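Local coordinates for putative lipoprotein (PDB 3OQQ), which is of unknown function but is a putative extracellular lipoprotein that binds calcium ions in the crystal, at residues Val195-Leu200 / Val303-Lys308. Numbering follows the deposited sequence.
Sequences VVLDGL and VRLIGK
Leu305 reaches across to Leu197 and Leu200 and meets both with a single methyl. Its CB, which heads toward 195-200, is still 4.7 Å from Leu200 CD2, too far for close packing. With CG swung opposite the carbonyl carbon (chi1 -51°), the chain runs on toward 195-200, CG itself touching neither leucine. The side chain then forks. Branch CD1 continues across the interface, while CD2 of Leu305 turns back and stays 5.5 Å from Leu200 CD2. CD1 of Leu305 lies 3.6 Å from Leu197 CD1, the two side chains meeting tip to tip. The same Leu305 CD1 is 3.5 Å from CD2 of Leu200, whose side chain slants across that of Leu305. These two receiving methyls, Leu197 CD1 and Leu200 CD2, are themselves 4.2 Å apart, so the Leu305 methyl settles against both at once and completes a compact triangle.

The arrangement is consistent with the face-to-face packing of a beta-sandwich. Strand 190-198 belongs to a six-stranded antiparallel sheet, whereas strand 298-307 runs between strands 173-184 and 205-215 of the facing layer. Even the nearest CA atoms, those of Leu200 and Gly307, are 9.7 Å apart, and the join is made by buried apolar side chains alone.

Where strand 190-198 ends, a type II beta turn from Leu197 to Leu200, closed by Leu200 N to Leu197 O at 3.0 Å, leaves both leucines pointing toward 303-308. Gly199 supplies the positive phi (83°) that this turn has at its third position. Leu176 touches Leu197 as well as Leu305, Ile208 packs on Leu305, and Val205 lies against Leu200.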
loop_
_atom_site.group_PDB
_atom_site.type_symbol
_atom_site.label_atom_id
_atom_site.label_comp_id
_atom_site.label_asym_id
_atom_site.label_seq_id
_atom_site.Cartn_x
_atom_site.Cartn_y
_atom_site.Cartn_z
ATOM N N VAL A 195 3.710 3.430 -7.851
ATOM C CA VAL A 195 2.301 3.634 -7.560
ATOM C C VAL A 195 1.886 4.953 -8.170
ATOM O O VAL A 195 2.664 5.892 -8.238
ATOM C CB VAL A 195 1.974 3.570 -6.011
ATOM C CG1 VAL A 195 2.660 4.688 -5.216
ATOM C CG2 VAL A 195 0.461 3.562 -5.741
ATOM N N VAL A 196 0.672 4.987 -8.647
ATOM C CA VAL A 196 0.002 6.193 -9.069
ATOM C C VAL A 196 -0.969 6.504 -7.937
ATOM O O VAL A 196 -1.794 5.648 -7.601
ATOM C CB VAL A 196 -0.746 6.069 -10.422
ATOM C CG1 VAL A 196 -1.523 7.347 -10.705
ATOM C CG2 VAL A 196 0.192 5.713 -11.577
ATOM N N LEU A 197 -0.865 7.698 -7.341
ATOM C CA LEU A 197 -1.812 8.161 -6.334
ATOM C C LEU A 197 -2.873 8.881 -7.126
ATOM O O LEU A 197 -2.784 10.090 -7.376
ATOM C CB LEU A 197 -1.142 9.059 -5.289
ATOM C CG LEU A 197 0.025 8.458 -4.521
ATOM C CD1 LEU A 197 0.676 9.502 -3.692
ATOM C CD2 LEU A 197 -0.398 7.239 -3.694
ATOM N N ASP A 198 -3.818 8.085 -7.636
ATOM C CA ASP A 198 -4.875 8.496 -8.541
ATOM C C ASP A 198 -5.712 9.648 -7.966
ATOM O O ASP A 198 -6.205 9.566 -6.833
ATOM C CB ASP A 198 -5.755 7.281 -8.857
ATOM C CG ASP A 198 -6.437 7.367 -10.194
ATOM O OD1 ASP A 198 -7.211 8.313 -10.399
ATOM O OD2 ASP A 198 -6.170 6.498 -11.049
ATOM N N GLY A 199 -5.817 10.727 -8.744
ATOM C CA GLY A 199 -6.563 11.911 -8.333
ATOM C C GLY A 199 -5.786 12.871 -7.451
ATOM O O GLY A 199 -6.268 13.976 -7.200
ATOM N N LEU A 200 -4.576 12.481 -6.963
ATOM C CA LEU A 200 -3.800 13.414 -6.156
ATOM C C LEU A 200 -3.036 14.364 -7.092
ATOM O O LEU A 200 -1.863 14.154 -7.374
ATOM C CB LEU A 200 -2.873 12.736 -5.146
ATOM C CG LEU A 200 -2.385 13.712 -4.052
ATOM C CD1 LEU A 200 -3.507 14.058 -3.038
ATOM C CD2 LEU A 200 -1.179 13.198 -3.387
ATOM N N VAL A 303 7.905 8.638 1.001
ATOM C CA VAL A 303 7.420 9.872 0.378
ATOM C C VAL A 303 6.445 10.575 1.294
ATOM O O VAL A 303 5.447 9.997 1.725
ATOM C CB VAL A 303 6.764 9.617 -1.007
ATOM C CG1 VAL A 303 6.340 10.940 -1.667
ATOM C CG2 VAL A 303 7.689 8.828 -1.939
ATOM N N ARG A 304 6.750 11.829 1.593
ATOM C CA ARG A 304 5.874 12.709 2.343
ATOM C C ARG A 304 5.375 13.781 1.381
ATOM O O ARG A 304 6.185 14.486 0.767
ATOM C CB ARG A 304 6.617 13.318 3.539
ATOM C CG ARG A 304 5.736 14.145 4.460
ATOM C CD ARG A 304 6.576 14.738 5.554
ATOM N NE ARG A 304 5.841 15.707 6.366
ATOM C CZ ARG A 304 6.379 16.815 6.860
ATOM N NH1 ARG A 304 7.646 17.116 6.605
ATOM N NH2 ARG A 304 5.653 17.639 7.605
ATOM N N LEU A 305 4.060 13.855 1.183
ATOM C CA LEU A 305 3.459 14.877 0.314
ATOM C C LEU A 305 2.652 15.819 1.187
ATOM O O LEU A 305 1.739 15.362 1.872
ATOM C CB LEU A 305 2.578 14.269 -0.787
ATOM C CG LEU A 305 3.199 13.166 -1.637
ATOM C CD1 LEU A 305 2.155 12.477 -2.409
ATOM C CD2 LEU A 305 4.246 13.704 -2.598
ATOM N N ILE A 306 3.028 17.113 1.212
ATOM C CA ILE A 306 2.377 18.121 2.053
ATOM C C ILE A 306 1.414 18.891 1.173
ATOM O O ILE A 306 1.819 19.477 0.145
ATOM C CB ILE A 306 3.409 19.029 2.790
ATOM C CG1 ILE A 306 4.364 18.175 3.659
ATOM C CG2 ILE A 306 2.720 20.077 3.682
ATOM C CD1 ILE A 306 5.801 18.098 3.128
ATOM N N GLY A 307 0.140 18.840 1.558
ATOM C CA GLY A 307 -0.922 19.507 0.821
ATOM C C GLY A 307 -0.834 21.020 0.848
ATOM O O GLY A 307 -0.332 21.597 1.816
ATOM N N LYS A 308 -1.320 21.670 -0.230
ATOM C CA LYS A 308 -1.370 23.124 -0.378
ATOM C C LYS A 308 -2.217 23.720 0.734
ATOM O O LYS A 308 -3.286 23.195 1.072
ATOM C CB LYS A 308 -1.973 23.532 -1.740
ATOM C CG LYS A 308 -1.026 23.486 -2.914
ATOM C CD LYS A 308 -0.529 24.865 -3.305
ATOM C CE LYS A 308 0.073 24.879 -4.691
ATOM N NZ LYS A 308 1.317 24.063 -4.786
#